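Local atomic coordinates of lyase/mutase (Burkholderia cenocepacia, PDB entry 4LSB), a protein that is a lyase/mutase-type enzyme of the phosphoenolpyruvate phosphomutase family, with a TIM-barrel fold and a bound magnesium ion. Residues G121-D126 with T162-N167; P158-A163 with A190-A195; P35-A40 with A82-A87. One frame throughout, in Å; residues are numbered along the deposited sequence.

Overall arrangement
Contacts 1 and 2 are neighbours in the parallel barrel sheet. Both are buried, both use strand 160-164, sharing Thr162 and Ala163, and their centres lie about 7 Å apart; each joins the two strands of a beta-alpha-beta unit. Their backbone ladders are alike, but the chemistry at the strand ends differs: contact 1 finishes at the C-terminal ends in a charged cluster near the magnesium ion, whereas contact 2 is closed at its N-terminal end by an aspartate and is otherwise largely apolar. Contact 3, about 20 Å from either between centres, is only partly buried. There a loop meets helix 74-88 through a leucine and a pair of alanine methyls, with no hydrogen bond between its segments.

Contact 1 of 3, residues G121-D126 with T162-N167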
loop_
_atom_site.group_PDB
_atom_site.type_symbol
_atom_site.label_atom_id
_atom_site.label_comp_id
_atom_site.label_asym_id
_atom_site.label_seq_id
_atom_site.Cartn_x
_atom_site.Cartn_y
_atom_site.Cartn_z
ATOM N N GLY B 121 20.941 7.980 4.763
ATOM C CA GLY B 121 20.712 8.723 5.962
ATOM C C GLY B 121 19.718 7.981 6.832
ATOM O O GLY B 121 19.070 7.006 6.416
ATOM N N GLY B 122 19.578 8.446 8.037
ATOM C CA GLY B 122 18.521 7.904 8.923
ATOM C C GLY B 122 18.404 8.639 10.235
ATOM O O GLY B 122 19.284 9.413 10.570
ATOM N N SER B 123 17.312 8.356 10.967
ATOM C CA SER B 123 16.956 8.989 12.227
ATOM C C SER B 123 17.049 8.056 13.430
ATOM O O SER B 123 16.589 6.908 13.381
ATOM C CB SER B 123 15.514 9.546 12.194
ATOM O OG SER B 123 14.487 8.567 11.966
ATOM N N ILE B 124 17.576 8.585 14.514
ATOM C CA ILE B 124 17.615 7.894 15.803
ATOM C C ILE B 124 16.921 8.777 16.804
ATOM O O ILE B 124 17.341 9.905 17.045
ATOM C CB ILE B 124 19.051 7.593 16.281
ATOM C CG1 ILE B 124 19.769 6.648 15.321
ATOM C CG2 ILE B 124 19.057 6.939 17.654
ATOM C CD1 ILE B 124 19.175 5.237 15.172
ATOM N N GLU B 125 15.869 8.239 17.399
ATOM C CA GLU B 125 15.105 9.004 18.360
ATOM C C GLU B 125 15.413 8.656 19.799
ATOM O O GLU B 125 15.973 7.582 20.091
ATOM C CB GLU B 125 13.618 8.876 18.077
ATOM C CG GLU B 125 13.053 7.501 18.265
ATOM C CD GLU B 125 11.758 7.263 17.486
ATOM O OE1 GLU B 125 11.595 7.658 16.299
ATOM O OE2 GLU B 125 10.903 6.601 18.083
ATOM N N ASP B 126 15.044 9.555 20.703
ATOM C CA ASP B 126 15.293 9.361 22.168
ATOM C C ASP B 126 14.071 8.895 22.978
ATOM O O ASP B 126 13.948 9.189 24.150
ATOM C CB ASP B 126 15.910 10.641 22.763
ATOM C CG ASP B 126 15.014 11.888 22.570
ATOM O OD1 ASP B 126 13.882 11.674 22.149
ATOM O OD2 ASP B 126 15.444 13.018 22.854
ATOM N N THR B 162 20.031 12.040 11.230
ATOM C CA THR B 162 19.018 12.880 11.878
ATOM C C THR B 162 18.856 12.405 13.326
ATOM O O THR B 162 18.553 11.244 13.569
ATOM C CB THR B 162 17.678 12.829 11.132
ATOM O OG1 THR B 162 17.830 13.263 9.790
ATOM C CG2 THR B 162 16.661 13.734 11.803
ATOM N N ALA B 163 19.062 13.313 14.287
ATOM C CA ALA B 163 18.835 13.033 15.669
ATOM C C ALA B 163 17.465 13.608 16.044
ATOM O O ALA B 163 17.184 14.788 15.760
ATOM C CB ALA B 163 19.926 13.673 16.525
ATOM N N ARG B 164 16.603 12.735 16.559
ATOM C CA ARG B 164 15.245 13.093 17.001
ATOM C C ARG B 164 15.098 13.236 18.515
ATOM O O ARG B 164 15.569 12.412 19.318
ATOM C CB ARG B 164 14.234 12.053 16.501
ATOM C CG ARG B 164 13.807 12.259 15.052
ATOM C CD ARG B 164 12.915 11.178 14.473
ATOM N NE ARG B 164 11.674 11.032 15.221
ATOM C CZ ARG B 164 10.603 10.414 14.770
ATOM N NH1 ARG B 164 10.553 9.900 13.555
ATOM N NH2 ARG B 164 9.555 10.319 15.548
ATOM N N CYS B 165 14.416 14.292 18.904
ATOM C CA CYS B 165 13.982 14.480 20.290
ATOM C C CYS B 165 12.458 14.369 20.336
ATOM O O CYS B 165 11.727 15.136 19.667
ATOM C CB CYS B 165 14.452 15.803 20.871
ATOM S SG CYS B 165 13.729 16.072 22.506
ATOM N N GLU B 166 11.980 13.404 21.115
ATOM C CA GLU B 166 10.593 13.009 21.042
ATOM C C GLU B 166 9.711 13.635 22.126
ATOM O O GLU B 166 8.564 13.249 22.275
ATOM C CB GLU B 166 10.490 11.489 21.092
ATOM C CG GLU B 166 11.276 10.804 20.015
ATOM C CD GLU B 166 10.741 11.086 18.621
ATOM O OE1 GLU B 166 9.625 10.613 18.316
ATOM O OE2 GLU B 166 11.428 11.761 17.820
ATOM N N ASN B 167 10.274 14.583 22.855
ATOM C CA ASN B 167 9.612 15.242 23.978
ATOM C C ASN B 167 8.160 15.578 23.754
ATOM O O ASN B 167 7.300 15.224 24.587
ATOM C CB ASN B 167 10.341 16.512 24.340
ATOM C CG ASN B 167 11.441 16.297 25.354
ATOM O OD1 ASN B 167 11.563 15.229 25.945
ATOM N ND2 ASN B 167 12.242 17.314 25.558
HETATM O O HOH W 1 12.311 9.867 11.065
HETATM O O HOH W 2 17.938 10.720 19.732
#
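Gly122, Ser123 and Ile124 run parallel to Thr162, Ala163 and Arg164 as adjacent barrel strands, the two ends of a beta-alpha-beta unit that passes through helix 138-153. Three backbone bonds make the ladder: Thr162 N to Gly122 O, Ile124 N to Thr162 O, and Arg164 N to Ile124 O, the last 3.0 Å long. Water 2 extends it, donating to both Ile124 O and Arg164 O. Past the strands, Asp126 takes over: its OD1 receives Glu166 N at 2.8 Å on the syn lone pair, while OD2 is bound by Tyr185.

The charged groups gather on the face of Ser123, Glu125 and Arg164. Glu125 runs alongside Arg164, and its OE1 sits over the centre of the guanidinium, 3.3 Å from CZ; this is attraction of charges, with no N-H aimed at the oxygen. Glu166 holds Arg164 side-on, Arg164 NE to Glu166 OE2 at 2.7 Å and NH2 to OE1 at 2.8 Å. A turn at chi3 (59°) swings the arginine head back to these carboxylates. Its NH1 reaches Ser123 OG through water 1.

The two carboxylates stack with planes 3° apart, OE1 of Glu125 4.1 Å from OE1 of Glu166. One arginine thus lies against two acids, which would be expected to offset their mutual repulsion, and Glu166 fixes the rotation of the guanidinium beneath Glu125, whose side chain lies about 4 Å from the magnesium ion.

Contact 2 of 3, residues P158-A163 with A190-A195; sequences PFTLTA and ADVLYA
In this TIM-barrel family protein, strands 160-164 and 192-194 close a second beta-alpha-beta unit, with helix 175-187 making the crossover. They run parallel, the axes of their short segments 25° apart, with Thr162 opposite Val192 and Ala163 opposite Leu193. Leu161 O accepts two bonds, from Asp191 N at 2.8 Å and from Val192 N at 3.0 Å, gripping the start of the second strand. Ala163 follows with both its backbone groups: its N gives a bond to Val192 O, and its O accepts one from Tyr194 N.

At the N-terminal end of the ladder, the Asp191 side chain reaches back to the first strand. With CG beside the backbone N (chi1 -58°), Asp191 OD2 meets Leu161 N at 2.8 Å, using the anti lone pair. Arg153 forms a salt bridge to the same oxygen and also bonds Phe159 O, so its charge probably eases the approach of these two acceptors.

Apolar contacts lie on both faces. Beside helices 138-153 and 175-187, Ala163 CB lies against Ala190 CB and Leu193 CD1. On the other face, Thr160 CG2 touches Val192 CG2 at 3.5 Å, and Thr162 presents its two branches to different neighbours: OG1, bonded to Arg238, passes Val192 CB at 3.5 Å, whereas CG2, anti to the backbone N, comes to the edge of Tyr194, near the ring plane, and rests 3.7 Å from its CB.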
loop_
_atom_site.group_PDB
_atom_site.type_symbol
_atom_site.label_atom_id
_atom_site.label_comp_id
_atom_site.label_asym_id
_atom_site.label_seq_id
_atom_site.Cartn_x
_atom_site.Cartn_y
_atom_site.Cartn_z
ATOM N N PRO B 158 29.078 10.041 2.708
ATOM C CA PRO B 158 28.518 10.827 3.782
ATOM C C PRO B 158 27.116 10.323 4.172
ATOM O O PRO B 158 26.188 10.315 3.358
ATOM C CB PRO B 158 28.437 12.246 3.205
ATOM C CG PRO B 158 28.691 12.135 1.748
ATOM C CD PRO B 158 29.313 10.798 1.470
ATOM N N PHE B 159 26.968 9.896 5.400
ATOM C CA PHE B 159 25.673 9.403 5.892
ATOM C C PHE B 159 25.050 10.534 6.689
ATOM O O PHE B 159 25.706 11.097 7.590
ATOM C CB PHE B 159 25.851 8.151 6.740
ATOM C CG PHE B 159 24.551 7.552 7.261
ATOM C CD1 PHE B 159 23.933 8.056 8.395
ATOM C CD2 PHE B 159 23.985 6.462 6.626
ATOM C CE1 PHE B 159 22.774 7.497 8.856
ATOM C CE2 PHE B 159 22.824 5.917 7.074
ATOM C CZ PHE B 159 22.208 6.439 8.201
ATOM N N THR B 160 23.842 10.931 6.308
ATOM C CA THR B 160 23.175 12.067 6.939
ATOM C C THR B 160 22.334 11.588 8.099
ATOM O O THR B 160 21.265 10.981 7.899
ATOM C CB THR B 160 22.293 12.843 5.963
ATOM O OG1 THR B 160 23.126 13.375 4.940
ATOM C CG2 THR B 160 21.566 13.970 6.686
ATOM N N LEU B 161 22.885 11.788 9.315
ATOM C CA LEU B 161 22.250 11.380 10.554
ATOM C C LEU B 161 21.295 12.438 11.101
ATOM O O LEU B 161 21.691 13.551 11.397
ATOM C CB LEU B 161 23.230 10.976 11.657
ATOM C CG LEU B 161 22.566 10.530 12.976
ATOM C CD1 LEU B 161 21.939 9.154 12.910
ATOM C CD2 LEU B 161 23.552 10.548 14.144
ATOM N N THR B 162 20.031 12.040 11.230
ATOM C CA THR B 162 19.018 12.880 11.878
ATOM C C THR B 162 18.856 12.405 13.326
ATOM O O THR B 162 18.553 11.244 13.569
ATOM C CB THR B 162 17.678 12.829 11.132
ATOM O OG1 THR B 162 17.830 13.263 9.790
ATOM C CG2 THR B 162 16.661 13.734 11.803
ATOM N N ALA B 163 19.062 13.313 14.287
ATOM C CA ALA B 163 18.835 13.033 15.669
ATOM C C ALA B 163 17.465 13.608 16.044
ATOM O O ALA B 163 17.184 14.788 15.760
ATOM C CB ALA B 163 19.926 13.673 16.525
ATOM N N ALA B 190 25.466 14.975 15.095
ATOM C CA ALA B 190 24.243 14.804 14.256
ATOM C C ALA B 190 24.189 15.828 13.108
ATOM O O ALA B 190 24.558 16.985 13.265
ATOM C CB ALA B 190 22.993 14.852 15.119
ATOM N N ASP B 191 23.755 15.408 11.925
ATOM C CA ASP B 191 23.770 16.313 10.771
ATOM C C ASP B 191 22.498 17.103 10.635
ATOM O O ASP B 191 22.498 18.205 10.115
ATOM C CB ASP B 191 23.961 15.480 9.510
ATOM C CG ASP B 191 25.224 14.659 9.565
ATOM O OD1 ASP B 191 26.311 15.267 9.471
ATOM O OD2 ASP B 191 25.146 13.423 9.705
ATOM N N VAL B 192 21.390 16.525 11.093
ATOM C CA VAL B 192 20.069 17.131 10.944
ATOM C C VAL B 192 19.357 16.916 12.249
ATOM O O VAL B 192 19.564 15.887 12.901
ATOM C CB VAL B 192 19.252 16.500 9.811
ATOM C CG1 VAL B 192 17.895 17.190 9.691
ATOM C CG2 VAL B 192 20.006 16.539 8.500
ATOM N N LEU B 193 18.639 17.930 12.711
ATOM C CA LEU B 193 17.980 17.856 14.017
ATOM C C LEU B 193 16.452 17.919 13.826
ATOM O O LEU B 193 15.952 18.636 13.003
ATOM C CB LEU B 193 18.419 18.996 14.957
ATOM C CG LEU B 193 19.859 18.976 15.462
ATOM C CD1 LEU B 193 20.230 17.647 16.119
ATOM C CD2 LEU B 193 20.783 19.323 14.307
ATOM N N TYR B 194 15.717 17.168 14.624
ATOM C CA TYR B 194 14.269 17.033 14.383
ATOM C C TYR B 194 13.521 16.797 15.711
ATOM O O TYR B 194 13.818 15.831 16.413
ATOM C CB TYR B 194 14.052 15.892 13.404
ATOM C CG TYR B 194 12.628 15.354 13.087
ATOM C CD1 TYR B 194 11.464 16.085 13.275
ATOM C CD2 TYR B 194 12.501 14.108 12.504
ATOM C CE1 TYR B 194 10.217 15.554 12.946
ATOM C CE2 TYR B 194 11.279 13.582 12.183
ATOM C CZ TYR B 194 10.139 14.315 12.408
ATOM O OH TYR B 194 8.947 13.720 12.040
ATOM N N ALA B 195 12.570 17.692 16.017
ATOM C CA ALA B 195 11.654 17.529 17.177
ATOM C C ALA B 195 10.189 17.392 16.724
ATOM O O ALA B 195 9.521 18.383 16.544
ATOM C CB ALA B 195 11.790 18.717 18.099
#

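Contact 3 of 3, residues P35-A40 with A82-A87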
loop_
_atom_site.group_PDB
_atom_site.type_symbol
_atom_site.label_atom_id
_atom_site.label_comp_id
_atom_site.label_asym_id
_atom_site.label_seq_id
_atom_site.Cartn_x
_atom_site.Cartn_y
_atom_site.Cartn_z
ATOM N N PRO B 35 9.333 13.341 1.081
ATOM C CA PRO B 35 8.071 12.645 1.324
ATOM C C PRO B 35 8.289 11.217 1.739
ATOM O O PRO B 35 9.405 10.669 1.585
ATOM C CB PRO B 35 7.393 12.736 -0.035
ATOM C CG PRO B 35 8.516 12.613 -0.981
ATOM C CD PRO B 35 9.640 13.399 -0.357
ATOM N N ASN B 36 7.224 10.598 2.244
ATOM C CA ASN B 36 7.287 9.313 2.915
ATOM C C ASN B 36 6.371 8.231 2.248
ATOM O O ASN B 36 5.253 8.039 2.656
ATOM C CB ASN B 36 6.874 9.415 4.394
ATOM C CG ASN B 36 7.693 10.439 5.198
ATOM O OD1 ASN B 36 7.475 11.652 5.088
ATOM N ND2 ASN B 36 8.629 9.962 6.004
ATOM N N PRO B 37 6.873 7.546 1.247
ATOM C CA PRO B 37 6.218 6.343 0.747
ATOM C C PRO B 37 6.315 5.205 1.724
ATOM O O PRO B 37 7.127 5.270 2.649
ATOM C CB PRO B 37 7.037 6.031 -0.487
ATOM C CG PRO B 37 8.369 6.395 -0.062
ATOM C CD PRO B 37 8.263 7.605 0.787
ATOM N N TRP B 38 5.444 4.188 1.561
ATOM C CA TRP B 38 5.396 3.018 2.434
ATOM C C TRP B 38 5.433 1.689 1.659
ATOM O O TRP B 38 5.377 0.628 2.263
ATOM C CB TRP B 38 4.137 3.046 3.367
ATOM C CG TRP B 38 2.865 2.994 2.596
ATOM C CD1 TRP B 38 2.138 1.873 2.276
ATOM C CD2 TRP B 38 2.217 4.084 1.958
ATOM N NE1 TRP B 38 1.047 2.223 1.520
ATOM C CE2 TRP B 38 1.060 3.578 1.342
ATOM C CE3 TRP B 38 2.423 5.468 1.958
ATOM C CZ2 TRP B 38 0.161 4.410 0.644
ATOM C CZ3 TRP B 38 1.541 6.268 1.219
ATOM C CH2 TRP B 38 0.444 5.744 0.607
ATOM N N ASP B 39 5.556 1.761 0.338
ATOM C CA ASP B 39 5.744 0.592 -0.479
ATOM C C ASP B 39 6.481 0.952 -1.778
ATOM O O ASP B 39 6.801 2.132 -2.041
ATOM C CB ASP B 39 4.401 -0.149 -0.698
ATOM C CG ASP B 39 3.382 0.638 -1.484
ATOM O OD1 ASP B 39 3.729 1.670 -2.119
ATOM O OD2 ASP B 39 2.187 0.207 -1.392
ATOM N N ALA B 40 6.748 -0.044 -2.594
ATOM C CA ALA B 40 7.510 0.195 -3.822
ATOM C C ALA B 40 6.786 1.129 -4.782
ATOM O O ALA B 40 7.437 1.966 -5.431
ATOM C CB ALA B 40 7.871 -1.122 -4.519
ATOM N N ALA B 82 15.661 -1.603 1.916
ATOM C CA ALA B 82 16.183 -2.101 0.639
ATOM C C ALA B 82 15.124 -2.071 -0.495
ATOM O O ALA B 82 15.465 -1.823 -1.685
ATOM C CB ALA B 82 16.751 -3.522 0.803
ATOM N N ASP B 83 13.888 -2.368 -0.143
ATOM C CA ASP B 83 12.804 -2.373 -1.136
ATOM C C ASP B 83 12.615 -0.963 -1.677
ATOM O O ASP B 83 12.405 -0.798 -2.844
ATOM C CB ASP B 83 11.446 -2.795 -0.538
ATOM C CG ASP B 83 11.304 -4.291 -0.365
ATOM O OD1 ASP B 83 12.117 -5.063 -0.921
ATOM O OD2 ASP B 83 10.370 -4.675 0.379
ATOM N N LEU B 84 12.594 0.032 -0.787
ATOM C CA LEU B 84 12.328 1.390 -1.243
ATOM C C LEU B 84 13.545 2.050 -1.995
ATOM O O LEU B 84 13.370 2.879 -2.861
ATOM C CB LEU B 84 11.771 2.229 -0.111
ATOM C CG LEU B 84 10.223 2.152 0.043
ATOM C CD1 LEU B 84 9.628 0.753 0.083
ATOM C CD2 LEU B 84 9.834 2.970 1.256
ATOM N N VAL B 85 14.756 1.676 -1.615
ATOM C CA VAL B 85 15.968 2.058 -2.321
ATOM C C VAL B 85 15.900 1.542 -3.756
ATOM O O VAL B 85 16.130 2.315 -4.686
ATOM C CB VAL B 85 17.217 1.506 -1.627
ATOM C CG1 VAL B 85 18.459 1.625 -2.506
ATOM C CG2 VAL B 85 17.428 2.231 -0.298
ATOM N N ALA B 86 15.569 0.258 -3.920
ATOM C CA ALA B 86 15.539 -0.348 -5.250
ATOM C C ALA B 86 14.455 0.287 -6.098
ATOM O O ALA B 86 14.659 0.550 -7.280
ATOM C CB ALA B 86 15.326 -1.856 -5.173
ATOM N N ALA B 87 13.289 0.443 -5.518
ATOM C CA ALA B 87 12.123 0.946 -6.276
ATOM C C ALA B 87 12.190 2.427 -6.664
ATOM O O ALA B 87 11.808 2.834 -7.802
ATOM C CB ALA B 87 10.869 0.728 -5.448
#
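Leu84 reaches from helix 74-88 across to the loop that follows strand 32-34. Its CB leaves the helix beside the loop rather than straight at it, and the outer atoms do the touching. Leu84 CG comes within 4.0 Å of Asp39 O. From there the two methyls part: Leu84 CD1 settles on the backbone of Asp39, 3.7 Å from its C and close to Ala40 N, while Leu84 CD2 goes to Pro37, 3.8 Å from O and 4.0 Å from CG. The forked end therefore spans the loop just ahead of helix 40-48, meeting mainly peptide atoms and CG of the Pro37 ring. No hydrogen bond joins the two segments.

One turn later along helix 74-88, Ala87 faces Ala40 at the beginning of helix 40-48. Ala87 CB is 3.6 Å from Ala40 CB and equally near Ala40 O. Because both side chains are single methyls, Ala40 CA and Ala87 CA come to 5.3 Å. Asp39 is the N-cap of helix 40-48: its side chain caps a backbone N of the first turn and its OD1 also bonds Thr42 OG1, so the peptide that Leu84 CD1 touches lies at the start of that helix.

Pro37 also touches Thr42, Ala43 and Leu46 of helix 40-48 and Leu54 of strand 54-55. The Trp38 side chain packs on helix 244-263, and its ring meets that of Phe253 of the second subunit, the planes nearly perpendicular; the loop packs on helix 74-88 and, through Trp38, Asp39 and Ala40, also on the second subunit.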